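Local atomic coordinates of beta-xylosidase (Uncultured organism, PDB entry 4MLG), a protein that probably hydrolyses beta-1,4-linked xylo-oligosaccharides, releasing xylose from their non-reducing ends, as a beta-propeller glycoside hydrolase of family 43. Residues I27-D32 against R301-A306; P4-P9 against D290-K295; G157-Y162 against C182-R187; G152-G157 against A171-G176. All blocks are in the same frame, centred on the assembly; numbering follows the deposited sequence.

Contact 1: I27-D32 against R301-A306; sequences IYPSHD and RSLKVA. With SO4 (sulfate ion), chain N.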
loop_
_atom_site.group_PDB
_atom_site.type_symbol
_atom_site.label_atom_id
_atom_site.label_comp_id
_atom_site.label_asym_id
_atom_site.label_seq_id
_atom_site.Cartn_x
_atom_site.Cartn_y
_atom_site.Cartn_z
ATOM N N ILE A 27 -4.203 -27.199 -12.724
ATOM C CA ILE A 27 -3.733 -25.959 -13.325
ATOM C C ILE A 27 -4.470 -24.769 -12.721
ATOM O O ILE A 27 -5.681 -24.823 -12.509
ATOM C CB ILE A 27 -3.930 -25.958 -14.851
ATOM C CG1 ILE A 27 -3.500 -27.299 -15.446
ATOM C CG2 ILE A 27 -3.153 -24.815 -15.487
ATOM C CD1 ILE A 27 -3.691 -27.393 -16.942
ATOM N N TYR A 28 -3.735 -23.698 -12.441
ATOM C CA TYR A 28 -4.326 -22.492 -11.875
ATOM C C TYR A 28 -4.025 -21.282 -12.752
ATOM O O TYR A 28 -3.108 -20.513 -12.465
ATOM C CB TYR A 28 -3.812 -22.264 -10.452
ATOM C CG TYR A 28 -4.079 -23.425 -9.522
ATOM C CD1 TYR A 28 -5.288 -23.533 -8.847
ATOM C CD2 TYR A 28 -3.125 -24.417 -9.322
ATOM C CE1 TYR A 28 -5.539 -24.592 -7.997
ATOM C CE2 TYR A 28 -3.369 -25.481 -8.473
ATOM C CZ TYR A 28 -4.579 -25.562 -7.814
ATOM O OH TYR A 28 -4.832 -26.616 -6.967
ATOM N N PRO A 29 -4.800 -21.116 -13.834
ATOM C CA PRO A 29 -4.572 -20.042 -14.802
ATOM C C PRO A 29 -5.394 -18.794 -14.495
ATOM O O PRO A 29 -6.354 -18.859 -13.729
ATOM C CB PRO A 29 -5.071 -20.664 -16.103
ATOM C CG PRO A 29 -6.222 -21.516 -15.662
ATOM C CD PRO A 29 -5.877 -22.023 -14.274
ATOM N N SER A 30 -5.009 -17.669 -15.090
ATOM C CA SER A 30 -5.825 -16.464 -15.047
ATOM C C SER A 30 -6.987 -16.636 -16.021
ATOM O O SER A 30 -6.951 -17.520 -16.876
ATOM C CB SER A 30 -4.996 -15.239 -15.432
ATOM O OG SER A 30 -3.841 -15.127 -14.621
ATOM N N HIS A 31 -8.014 -15.800 -15.896
ATOM C CA HIS A 31 -9.174 -15.898 -16.778
ATOM C C HIS A 31 -9.352 -14.644 -17.630
ATOM O O HIS A 31 -9.925 -13.654 -17.180
ATOM C CB HIS A 31 -10.447 -16.171 -15.970
ATOM C CG HIS A 31 -11.663 -16.416 -16.812
ATOM N ND1 HIS A 31 -12.921 -16.576 -16.272
ATOM C CD2 HIS A 31 -11.812 -16.533 -18.153
ATOM C CE1 HIS A 31 -13.793 -16.777 -17.244
ATOM N NE2 HIS A 31 -13.147 -16.757 -18.395
ATOM N N ASP A 32 -8.870 -14.698 -18.868
ATOM C CA ASP A 32 -9.034 -13.590 -19.801
ATOM C C ASP A 32 -10.467 -13.489 -20.315
ATOM O O ASP A 32 -11.074 -14.489 -20.699
ATOM C CB ASP A 32 -8.074 -13.735 -20.984
ATOM C CG ASP A 32 -6.662 -13.299 -20.647
ATOM O OD1 ASP A 32 -6.504 -12.400 -19.795
ATOM O OD2 ASP A 32 -5.712 -13.849 -21.241
ATOM N N ARG A 301 -6.101 -14.854 -24.269
ATOM C CA ARG A 301 -5.094 -15.899 -24.391
ATOM C C ARG A 301 -5.662 -17.286 -24.109
ATOM O O ARG A 301 -6.519 -17.453 -23.244
ATOM C CB ARG A 301 -3.929 -15.599 -23.447
ATOM C CG ARG A 301 -3.251 -14.265 -23.722
ATOM C CD ARG A 301 -2.482 -13.749 -22.516
ATOM N NE ARG A 301 -3.368 -13.288 -21.450
ATOM C CZ ARG A 301 -2.949 -12.739 -20.314
ATOM N NH1 ARG A 301 -1.652 -12.576 -20.090
ATOM N NH2 ARG A 301 -3.827 -12.351 -19.400
ATOM N N SER A 302 -5.178 -18.278 -24.850
ATOM C CA SER A 302 -5.614 -19.657 -24.669
ATOM C C SER A 302 -4.439 -20.511 -24.214
ATOM O O SER A 302 -3.393 -20.527 -24.860
ATOM C CB SER A 302 -6.187 -20.209 -25.974
ATOM O OG SER A 302 -7.211 -19.367 -26.476
ATOM N N LEU A 303 -4.609 -21.220 -23.102
ATOM C CA LEU A 303 -3.515 -22.014 -22.554
ATOM C C LEU A 303 -3.242 -23.282 -23.358
ATOM O O LEU A 303 -4.147 -23.861 -23.959
ATOM C CB LEU A 303 -3.728 -22.329 -21.066
ATOM C CG LEU A 303 -5.081 -22.798 -20.521
ATOM C CD1 LEU A 303 -5.496 -24.144 -21.083
ATOM C CD2 LEU A 303 -5.018 -22.865 -19.006
ATOM N N LYS A 304 -1.982 -23.701 -23.363
ATOM C CA LYS A 304 -1.561 -24.860 -24.134
ATOM C C LYS A 304 -0.372 -25.545 -23.468
ATOM O O LYS A 304 0.322 -24.944 -22.649
ATOM C CB LYS A 304 -1.208 -24.439 -25.561
ATOM C CG LYS A 304 -0.143 -23.356 -25.638
ATOM C CD LYS A 304 0.005 -22.820 -27.051
ATOM C CE LYS A 304 0.354 -23.928 -28.029
ATOM N NZ LYS A 304 0.503 -23.422 -29.422
ATOM N N VAL A 305 -0.140 -26.803 -23.820
ATOM C CA VAL A 305 0.939 -27.567 -23.206
ATOM C C VAL A 305 1.845 -28.220 -24.247
ATOM O O VAL A 305 1.374 -28.821 -25.214
ATOM C CB VAL A 305 0.389 -28.631 -22.224
ATOM C CG1 VAL A 305 -0.685 -29.480 -22.889
ATOM C CG2 VAL A 305 1.514 -29.498 -21.679
ATOM N N ALA A 306 3.152 -28.077 -24.048
ATOM C CA ALA A 306 4.140 -28.709 -24.910
ATOM C C ALA A 306 5.133 -29.493 -24.063
ATOM O O ALA A 306 5.498 -29.065 -22.966
ATOM C CB ALA A 306 4.862 -27.668 -25.744
HETATM S S SO4 N . 0.353 -10.856 -16.594
HETATM O O1 SO4 N . -0.931 -11.471 -16.914
HETATM O O2 SO4 N . 1.418 -11.844 -16.729
HETATM O O3 SO4 N . 0.600 -9.742 -17.505
HETATM O O4 SO4 N . 0.323 -10.372 -15.217
#
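Arg301 NH2 donates to Asp32 OD1 at 2.7 Å, nearly straight at 170°, and this bond is half of a buried salt bridge between the first and last blades of the five-bladed beta-propeller. Asp32 belongs to the 24-32 region of the first blade, while Arg301 stands just ahead of strand 302-308 of the last. The two charged groups lie nearly coplanar, their planes 21° apart. OD1 accepts the N-H on its syn lone pair and lies in the guanidinium plane of Arg301. Arg301 NE faces Asp32 OD2, making a two-pronged, edge-on pairing, although the modelled separation is too short to trust as a length. The same oxygen also receives a weak bond from the backbone Arg301 N at 3.2 Å. A bend in the arginine chain at chi3 (-72°) folds the guanidinium back to meet the carboxylate. Its remaining nitrogen, NH1, turns to a sulfate, probably from the crystallisation liquor, with a weak bond of 3.4 Å to O1; Thr272 and Asp15 are further weak partners. Putting a leucine in place of Arg301 is likely to leave the buried Asp32 carboxylate without its countercharge and remove the polar tie between the blades. Earlier in 27-32 and later in 301-306 the contact becomes apolar. The side chain of Pro29, about 9 Å from the bound calcium ion, crosses that of Leu303 obliquely. Ile27 CG2 approaches Leu303 CD2 more loosely at 4.4 Å, whereas Pro29 CB meets the same methyl at 3.6 Å.

Contact 2: P4-P9 against D290-K295; sequences PRYLVP and DCVPSK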
loop_
_atom_site.group_PDB
_atom_site.type_symbol
_atom_site.label_atom_id
_atom_site.label_comp_id
_atom_site.label_asym_id
_atom_site.label_seq_id
_atom_site.Cartn_x
_atom_site.Cartn_y
_atom_site.Cartn_z
ATOM N N PRO A 4 2.023 -29.292 -29.704
ATOM C CA PRO A 4 1.409 -28.622 -28.553
ATOM C C PRO A 4 -0.105 -28.807 -28.534
ATOM O O PRO A 4 -0.757 -28.672 -29.569
ATOM C CB PRO A 4 1.754 -27.149 -28.785
ATOM C CG PRO A 4 2.987 -27.177 -29.612
ATOM C CD PRO A 4 2.832 -28.365 -30.513
ATOM N N ARG A 5 -0.651 -29.111 -27.362
ATOM C CA ARG A 5 -2.075 -29.391 -27.228
ATOM C C ARG A 5 -2.801 -28.284 -26.472
ATOM O O ARG A 5 -2.390 -27.895 -25.379
ATOM C CB ARG A 5 -2.282 -30.728 -26.513
ATOM C CG ARG A 5 -3.733 -31.041 -26.189
ATOM C CD ARG A 5 -3.847 -32.219 -25.233
ATOM N NE ARG A 5 -5.231 -32.465 -24.839
ATOM C CZ ARG A 5 -5.600 -33.343 -23.911
ATOM N NH1 ARG A 5 -4.685 -34.063 -23.275
ATOM N NH2 ARG A 5 -6.883 -33.500 -23.619
ATOM N N TYR A 6 -3.879 -27.774 -27.063
ATOM C CA TYR A 6 -4.733 -26.801 -26.391
ATOM C C TYR A 6 -5.690 -27.519 -25.443
ATOM O O TYR A 6 -6.363 -28.472 -25.833
ATOM C CB TYR A 6 -5.509 -25.964 -27.410
ATOM C CG TYR A 6 -4.659 -24.945 -28.137
ATOM C CD1 TYR A 6 -4.457 -23.679 -27.604
ATOM C CD2 TYR A 6 -4.058 -25.247 -29.352
ATOM C CE1 TYR A 6 -3.680 -22.742 -28.259
ATOM C CE2 TYR A 6 -3.278 -24.316 -30.017
ATOM C CZ TYR A 6 -3.093 -23.065 -29.464
ATOM O OH TYR A 6 -2.321 -22.131 -30.118
ATOM N N LEU A 7 -5.745 -27.055 -24.198
ATOM C CA LEU A 7 -6.495 -27.753 -23.158
ATOM C C LEU A 7 -7.919 -27.232 -22.976
ATOM O O LEU A 7 -8.858 -28.016 -22.842
ATOM C CB LEU A 7 -5.735 -27.692 -21.832
ATOM C CG LEU A 7 -4.314 -28.252 -21.873
ATOM C CD1 LEU A 7 -3.627 -28.082 -20.530
ATOM C CD2 LEU A 7 -4.338 -29.715 -22.284
ATOM N N VAL A 8 -8.077 -25.913 -22.962
ATOM C CA VAL A 8 -9.396 -25.310 -22.783
ATOM C C VAL A 8 -9.773 -24.434 -23.976
ATOM O O VAL A 8 -9.436 -23.250 -24.016
ATOM C CB VAL A 8 -9.473 -24.478 -21.491
ATOM C CG1 VAL A 8 -10.892 -23.970 -21.274
ATOM C CG2 VAL A 8 -9.019 -25.307 -20.301
ATOM N N PRO A 9 -10.473 -25.024 -24.957
ATOM C CA PRO A 9 -10.894 -24.328 -26.179
ATOM C C PRO A 9 -12.120 -23.443 -25.959
ATOM O O PRO A 9 -12.320 -22.482 -26.702
ATOM C CB PRO A 9 -11.253 -25.478 -27.133
ATOM C CG PRO A 9 -10.726 -26.732 -26.482
ATOM C CD PRO A 9 -10.777 -26.460 -25.020
ATOM N N ASP A 290 -0.900 -18.839 -26.037
ATOM C CA ASP A 290 -0.774 -17.914 -27.158
ATOM C C ASP A 290 -2.153 -17.421 -27.595
ATOM O O ASP A 290 -3.173 -17.893 -27.094
ATOM C CB ASP A 290 -0.001 -18.533 -28.331
ATOM C CG ASP A 290 -0.583 -19.856 -28.794
ATOM O OD1 ASP A 290 -1.779 -20.120 -28.555
ATOM O OD2 ASP A 290 0.168 -20.636 -29.417
ATOM N N CYS A 291 -2.182 -16.477 -28.526
ATOM C CA CYS A 291 -3.441 -15.860 -28.927
ATOM C C CYS A 291 -3.898 -16.308 -30.311
ATOM O O CYS A 291 -4.428 -15.514 -31.090
ATOM C CB CYS A 291 -3.321 -14.336 -28.866
ATOM S SG CYS A 291 -2.735 -13.723 -27.268
ATOM N N VAL A 292 -3.694 -17.589 -30.608
ATOM C CA VAL A 292 -4.125 -18.159 -31.883
ATOM C C VAL A 292 -5.653 -18.285 -32.028
ATOM O O VAL A 292 -6.203 -17.871 -33.049
ATOM C CB VAL A 292 -3.416 -19.506 -32.188
ATOM C CG1 VAL A 292 -4.000 -20.151 -33.436
ATOM C CG2 VAL A 292 -1.918 -19.295 -32.345
ATOM N N PRO A 293 -6.349 -18.849 -31.016
ATOM C CA PRO A 293 -7.810 -18.924 -31.164
ATOM C C PRO A 293 -8.487 -17.552 -31.196
ATOM O O PRO A 293 -9.542 -17.407 -31.814
ATOM C CB PRO A 293 -8.249 -19.693 -29.914
ATOM C CG PRO A 293 -7.053 -20.476 -29.513
ATOM C CD PRO A 293 -5.892 -19.586 -29.823
ATOM N N SER A 294 -7.888 -16.565 -30.539
ATOM C CA SER A 294 -8.449 -15.217 -30.514
ATOM C C SER A 294 -7.954 -14.399 -31.701
ATOM O O SER A 294 -8.276 -13.217 -31.830
ATOM C CB SER A 294 -8.093 -14.508 -29.207
ATOM O OG SER A 294 -6.706 -14.231 -29.137
ATOM N N LYS A 295 -7.167 -15.044 -32.557
ATOM C CA LYS A 295 -6.641 -14.427 -33.772
ATOM C C LYS A 295 -5.782 -13.184 -33.518
ATOM O O LYS A 295 -5.946 -12.160 -34.181
ATOM C CB LYS A 295 -7.773 -14.115 -34.760
ATOM C CG LYS A 295 -8.509 -15.348 -35.268
ATOM C CD LYS A 295 -9.608 -14.973 -36.254
ATOM C CE LYS A 295 -10.275 -16.208 -36.843
ATOM N NZ LYS A 295 -10.868 -17.082 -35.793
#
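The last propeller blade takes one of its edge strands, 5-6, from the N terminus, and here Tyr6 of that strand reaches Asp290, the end of strand 283-290, with strand 302-308 running between them. The tyrosine hydroxyl donates to the carboxylate: Tyr6 OH lies 2.6 Å from Asp290 OD1 and uses the syn lone pair of that oxygen. OD1 comes in at the ring edge, near its plane, and the carboxylate is turned 39° from the ring. Asp290 CG sits between its own backbone N and carbonyl carbon (chi1 54°), a setting that carries the acid's end back to the tyrosine. Between the two strands lies Lys304, whose NZ is hydrogen-bonded to Tyr6 OH and forms a salt bridge with Asp290 OD2; Thr322 OG1 also bonds that oxygen. Hydroxyl, carboxylate and ammonium thus hold one another, and the lysine charge beside the acid would probably favour the ionised carboxylate. Replacing Tyr6 by a phenylalanine would probably leave Asp290 OD1 without this donor and Lys304 NZ with one partner fewer. Apolar atoms finish the contact from the type I turn Val292 to Lys295, closed by Lys295 N to Val292 O at 3.0 Å. Val292 CB packs 3.5 Å from Tyr6 OH, and Pro293 CD approaches Tyr6 CE1 at 4.2 Å, both oblique to the ring. An N-terminal strand laid along the C-terminal strand of the last blade is the Velcro closure by which many beta-propellers complete their circle.

Contact 3: G157-Y162 against C182-R187; sequences GQLQRY and CPKVVR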
loop_
_atom_site.group_PDB
_atom_site.type_symbol
_atom_site.label_atom_id
_atom_site.label_comp_id
_atom_site.label_asym_id
_atom_site.label_seq_id
_atom_site.Cartn_x
_atom_site.Cartn_y
_atom_site.Cartn_z
ATOM N N GLY A 157 3.471 -4.076 -13.652
ATOM C CA GLY A 157 3.639 -4.800 -12.406
ATOM C C GLY A 157 4.159 -3.940 -11.269
ATOM O O GLY A 157 4.286 -4.410 -10.138
ATOM N N GLN A 158 4.477 -2.687 -11.581
ATOM C CA GLN A 158 4.856 -1.689 -10.580
ATOM C C GLN A 158 6.140 -2.018 -9.819
ATOM O O GLN A 158 6.407 -1.428 -8.772
ATOM C CB GLN A 158 3.708 -1.452 -9.589
ATOM C CG GLN A 158 2.394 -1.054 -10.240
ATOM C CD GLN A 158 1.236 -1.052 -9.261
ATOM O OE1 GLN A 158 1.379 -1.474 -8.113
ATOM N NE2 GLN A 158 0.082 -0.575 -9.711
ATOM N N LEU A 159 6.936 -2.945 -10.346
ATOM C CA LEU A 159 8.176 -3.347 -9.685
ATOM C C LEU A 159 9.187 -2.206 -9.649
ATOM O O LEU A 159 10.017 -2.129 -8.744
ATOM C CB LEU A 159 8.783 -4.570 -10.379
ATOM C CG LEU A 159 10.040 -5.199 -9.772
ATOM C CD1 LEU A 159 9.756 -5.755 -8.385
ATOM C CD2 LEU A 159 10.586 -6.286 -10.685
ATOM N N GLN A 160 9.110 -1.315 -10.633
ATOM C CA GLN A 160 10.041 -0.193 -10.721
ATOM C C GLN A 160 9.717 0.915 -9.723
ATOM O O GLN A 160 10.525 1.818 -9.506
ATOM C CB GLN A 160 10.096 0.371 -12.146
ATOM C CG GLN A 160 8.784 0.940 -12.665
ATOM C CD GLN A 160 7.819 -0.134 -13.126
ATOM O OE1 GLN A 160 8.166 -1.313 -13.183
ATOM N NE2 GLN A 160 6.598 0.270 -13.458
ATOM N N ARG A 161 8.537 0.844 -9.114
ATOM C CA ARG A 161 8.144 1.827 -8.113
ATOM C C ARG A 161 8.875 1.602 -6.792
ATOM O O ARG A 161 8.845 2.455 -5.904
ATOM C CB ARG A 161 6.634 1.779 -7.873
ATOM C CG ARG A 161 5.784 2.185 -9.067
ATOM C CD ARG A 161 4.304 2.110 -8.719
ATOM N NE ARG A 161 3.448 2.586 -9.800
ATOM C CZ ARG A 161 2.121 2.629 -9.733
ATOM N NH1 ARG A 161 1.500 2.223 -8.633
ATOM N NH2 ARG A 161 1.414 3.078 -10.760
ATOM N N TYR A 162 9.537 0.455 -6.668
ATOM C CA TYR A 162 10.156 0.067 -5.405
ATOM C C TYR A 162 11.667 -0.128 -5.514
ATOM O O TYR A 162 12.170 -0.662 -6.503
ATOM C CB TYR A 162 9.510 -1.216 -4.869
ATOM C CG TYR A 162 8.006 -1.141 -4.722
ATOM C CD1 TYR A 162 7.422 -0.774 -3.516
ATOM C CD2 TYR A 162 7.170 -1.441 -5.789
ATOM C CE1 TYR A 162 6.048 -0.704 -3.380
ATOM C CE2 TYR A 162 5.796 -1.375 -5.662
ATOM C CZ TYR A 162 5.241 -1.006 -4.457
ATOM O OH TYR A 162 3.872 -0.941 -4.330
ATOM N N CYS A 182 15.972 -6.792 -10.479
ATOM C CA CYS A 182 15.938 -8.226 -10.236
ATOM C C CYS A 182 14.563 -8.643 -9.739
ATOM O O CYS A 182 13.856 -7.846 -9.121
ATOM C CB CYS A 182 16.992 -8.612 -9.194
ATOM S SG CYS A 182 18.668 -8.049 -9.563
ATOM N N PRO A 183 14.172 -9.897 -10.012
ATOM C CA PRO A 183 12.967 -10.441 -9.382
ATOM C C PRO A 183 13.207 -10.593 -7.884
ATOM O O PRO A 183 14.359 -10.618 -7.454
ATOM C CB PRO A 183 12.816 -11.815 -10.045
ATOM C CG PRO A 183 14.189 -12.167 -10.505
ATOM C CD PRO A 183 14.810 -10.868 -10.918
ATOM N N LYS A 184 12.141 -10.684 -7.099
ATOM C CA LYS A 184 12.284 -10.734 -5.651
ATOM C C LYS A 184 12.038 -12.129 -5.093
ATOM O O LYS A 184 11.241 -12.894 -5.635
ATOM C CB LYS A 184 11.343 -9.729 -4.987
ATOM C CG LYS A 184 11.653 -8.279 -5.320
ATOM C CD LYS A 184 13.034 -7.891 -4.819
ATOM C CE LYS A 184 13.370 -6.453 -5.173
ATOM N NZ LYS A 184 14.711 -6.063 -4.656
ATOM N N VAL A 185 12.735 -12.448 -4.008
ATOM C CA VAL A 185 12.569 -13.723 -3.321
ATOM C C VAL A 185 12.357 -13.476 -1.828
ATOM O O VAL A 185 13.029 -12.638 -1.227
ATOM C CB VAL A 185 13.788 -14.648 -3.541
ATOM C CG1 VAL A 185 15.087 -13.911 -3.241
ATOM C CG2 VAL A 185 13.672 -15.909 -2.698
ATOM N N VAL A 186 11.405 -14.191 -1.237
ATOM C CA VAL A 186 11.135 -14.056 0.187
ATOM C C VAL A 186 10.650 -15.379 0.779
ATOM O O VAL A 186 9.875 -16.104 0.152
ATOM C CB VAL A 186 10.122 -12.915 0.471
ATOM C CG1 VAL A 186 8.789 -13.188 -0.210
ATOM C CG2 VAL A 186 9.939 -12.713 1.969
ATOM N N ARG A 187 11.134 -15.704 1.973
ATOM C CA ARG A 187 10.720 -16.924 2.651
ATOM C C ARG A 187 9.420 -16.696 3.413
ATOM O O ARG A 187 9.273 -15.703 4.126
ATOM C CB ARG A 187 11.817 -17.419 3.598
ATOM C CG ARG A 187 11.480 -18.719 4.318
ATOM C CD ARG A 187 12.638 -19.209 5.179
ATOM N NE ARG A 187 12.990 -18.261 6.233
ATOM C CZ ARG A 187 12.461 -18.266 7.453
ATOM N NH1 ARG A 187 11.547 -19.170 7.780
ATOM N NH2 ARG A 187 12.844 -17.364 8.347
#
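Leu159 makes the whole of this contact from its side, by van der Waals packing of its two methyl groups. CD2 rests against the backbone carbonyl of Cys182, 3.9 Å from Cys182 O, while CD1 approaches the aliphatic part of Lys184, 4.4 Å from Lys184 CG. With CG anti to the backbone N (chi1 -176°), the branched end stands out from the turn and reaches both residues. Cys182 offers only its backbone, since its CB points away from the leucine. Hydrogen bonding serves each segment separately. Residues 159-161 form a short 3-10 segment, fastened by Arg161 N to Gln158 O at 3.1 Å and, weakly, by Tyr162 N to Leu159 O. The other partner is the start of strand 184-188, an inner strand of a propeller blade lying between strands 147-151 and 200-205, so that the leucine packs a turn of the long connection between two adjacent strands against the blade itself. Charged groups act away from the leucine. Lys184 shows it only methylene carbons and sends its NZ to a salt bridge with Asp201 of the next strand. On the far side of the turn, Arg161 NE pairs with Glu169 of the second subunit, whose other carboxylate oxygen accepts from Gln160 NE2. Within the turn, Gln158 CG lies over one face of the Arg161 guanidinium, 3.6 Å above its plane and offset toward the rim.

Contact 4: G152-G157 against A171-G176; sequences GGLWGG and ALLPEG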
loop_
_atom_site.group_PDB
_atom_site.type_symbol
_atom_site.label_atom_id
_atom_site.label_comp_id
_atom_site.label_asym_id
_atom_site.label_seq_id
_atom_site.Cartn_x
_atom_site.Cartn_y
_atom_site.Cartn_z
ATOM N N GLY A 152 7.516 -10.282 -8.778
ATOM C CA GLY A 152 8.062 -9.152 -9.505
ATOM C C GLY A 152 7.514 -9.071 -10.918
ATOM O O GLY A 152 7.130 -10.084 -11.506
ATOM N N GLY A 153 7.477 -7.859 -11.463
ATOM C CA GLY A 153 7.002 -7.639 -12.817
ATOM C C GLY A 153 7.168 -6.195 -13.249
ATOM O O GLY A 153 6.703 -5.283 -12.571
ATOM N N LEU A 154 7.830 -5.985 -14.384
ATOM C CA LEU A 154 8.095 -4.635 -14.877
ATOM C C LEU A 154 6.847 -3.907 -15.367
ATOM O O LEU A 154 5.815 -4.524 -15.631
ATOM C CB LEU A 154 9.139 -4.663 -15.997
ATOM C CG LEU A 154 10.578 -4.969 -15.586
ATOM C CD1 LEU A 154 11.520 -4.814 -16.772
ATOM C CD2 LEU A 154 11.004 -4.075 -14.431
ATOM N N TRP A 155 6.965 -2.585 -15.473
ATOM C CA TRP A 155 5.940 -1.730 -16.071
ATOM C C TRP A 155 4.603 -1.774 -15.330
ATOM O O TRP A 155 4.435 -1.120 -14.301
ATOM C CB TRP A 155 5.758 -2.063 -17.557
ATOM C CG TRP A 155 7.013 -1.885 -18.373
ATOM C CD1 TRP A 155 8.227 -1.440 -17.931
ATOM C CD2 TRP A 155 7.170 -2.149 -19.773
ATOM N NE1 TRP A 155 9.128 -1.413 -18.967
ATOM C CE2 TRP A 155 8.504 -1.842 -20.109
ATOM C CE3 TRP A 155 6.313 -2.614 -20.775
ATOM C CZ2 TRP A 155 9.001 -1.986 -21.405
ATOM C CZ3 TRP A 155 6.808 -2.756 -22.061
ATOM C CH2 TRP A 155 8.139 -2.443 -22.363
ATOM N N GLY A 156 3.658 -2.545 -15.858
ATOM C CA GLY A 156 2.343 -2.664 -15.255
ATOM C C GLY A 156 2.384 -3.352 -13.904
ATOM O O GLY A 156 1.455 -3.228 -13.103
ATOM N N GLY A 157 3.471 -4.076 -13.652
ATOM C CA GLY A 157 3.639 -4.800 -12.406
ATOM C C GLY A 157 4.159 -3.940 -11.269
ATOM O O GLY A 157 4.286 -4.410 -10.138
ATOM N N ALA A 171 8.577 6.565 -9.783
ATOM C CA ALA A 171 9.053 5.318 -10.372
ATOM C C ALA A 171 10.321 5.540 -11.190
ATOM O O ALA A 171 10.511 6.604 -11.781
ATOM C CB ALA A 171 7.970 4.691 -11.232
ATOM N N LEU A 172 11.189 4.534 -11.217
ATOM C CA LEU A 172 12.456 4.652 -11.925
ATOM C C LEU A 172 12.815 3.363 -12.657
ATOM O O LEU A 172 12.983 2.312 -12.040
ATOM C CB LEU A 172 13.575 5.030 -10.951
ATOM C CG LEU A 172 14.923 5.407 -11.569
ATOM C CD1 LEU A 172 14.815 6.731 -12.309
ATOM C CD2 LEU A 172 16.013 5.467 -10.507
ATOM N N LEU A 173 12.930 3.451 -13.979
ATOM C CA LEU A 173 13.347 2.315 -14.791
ATOM C C LEU A 173 14.805 2.472 -15.209
ATOM O O LEU A 173 15.161 3.447 -15.871
ATOM C CB LEU A 173 12.457 2.180 -16.029
ATOM C CG LEU A 173 11.088 1.526 -15.830
ATOM C CD1 LEU A 173 10.216 1.714 -17.061
ATOM C CD2 LEU A 173 11.250 0.046 -15.517
ATOM N N PRO A 174 15.656 1.512 -14.814
ATOM C CA PRO A 174 17.076 1.547 -15.181
ATOM C C PRO A 174 17.253 1.511 -16.697
ATOM O O PRO A 174 16.417 0.934 -17.391
ATOM C CB PRO A 174 17.638 0.273 -14.537
ATOM C CG PRO A 174 16.450 -0.605 -14.301
ATOM C CD PRO A 174 15.314 0.321 -14.019
ATOM N N GLU A 175 18.318 2.130 -17.203
ATOM C CA GLU A 175 18.537 2.212 -18.645
ATOM C C GLU A 175 19.932 1.754 -19.066
ATOM O O GLU A 175 20.914 2.002 -18.369
ATOM C CB GLU A 175 18.310 3.642 -19.142
ATOM C CG GLU A 175 16.879 4.140 -19.043
ATOM C CD GLU A 175 16.727 5.562 -19.554
ATOM O OE1 GLU A 175 17.743 6.288 -19.603
ATOM O OE2 GLU A 175 15.596 5.954 -19.911
ATOM N N GLY A 176 20.004 1.092 -20.218
ATOM C CA GLY A 176 21.272 0.736 -20.832
ATOM C C GLY A 176 22.189 -0.142 -20.000
ATOM O O GLY A 176 21.826 -1.255 -19.622
#
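Trp155 and Leu173 both hold CG beside the backbone N (chi1 -60° and -79°), and this brings an indole and an isobutyl group together although CB of the tryptophan points away from the other segment. The side chains meet at about a right angle. Leu173 CD1 touches the pyrrole corner of the indole, 3.8 Å from Trp155 CD1 and equally near Trp155 NE1, in an oblique approach. The other methyl, Leu173 CD2, lies 4.3 Å from Leu154 CD2, so one leucine spans two consecutive residues. Both segments belong to the long excursion that leaves strand 147-151 of a propeller blade and returns as strand 184-188, and the contact packs the outgoing limb against the returning one by apolar atoms. Trp155 is exposed, yet its ring has a second neighbour in Phe222, which it meets edge-to-face, and a sulfate ion, probably from the crystallisation liquor, lies about 5 Å from its side chain. The outgoing limb turns back sharply, with Gly157 N bonded to Leu154 O at 3.1 Å. Glycine suits two of its positions: the backbone angles of Gly152 leave no room for a side chain, and a CB on Gly157 would run into Gly153 O.

Overall arrangement
From the N terminus, strand 5-6 opens contact 2 and strand 24-32 opens contact 1; the chain then passes through the intervening blades before 290-295 closes contact 2 and 301-306 closes contact 1. These two long loops cross, touch each other, and share the sheet of the last blade, so together they join its strands to both the N terminus and the first blade. Nested inside both are contacts 4 and 3, which begin at 152-157 and 157-162, share Gly157, and close in turn at 171-176 and 182-187, crossing as well. They fold one inter-strand excursion onto itself and its blade, with their centres 24 to 30 Å from those of contacts 1 and 2.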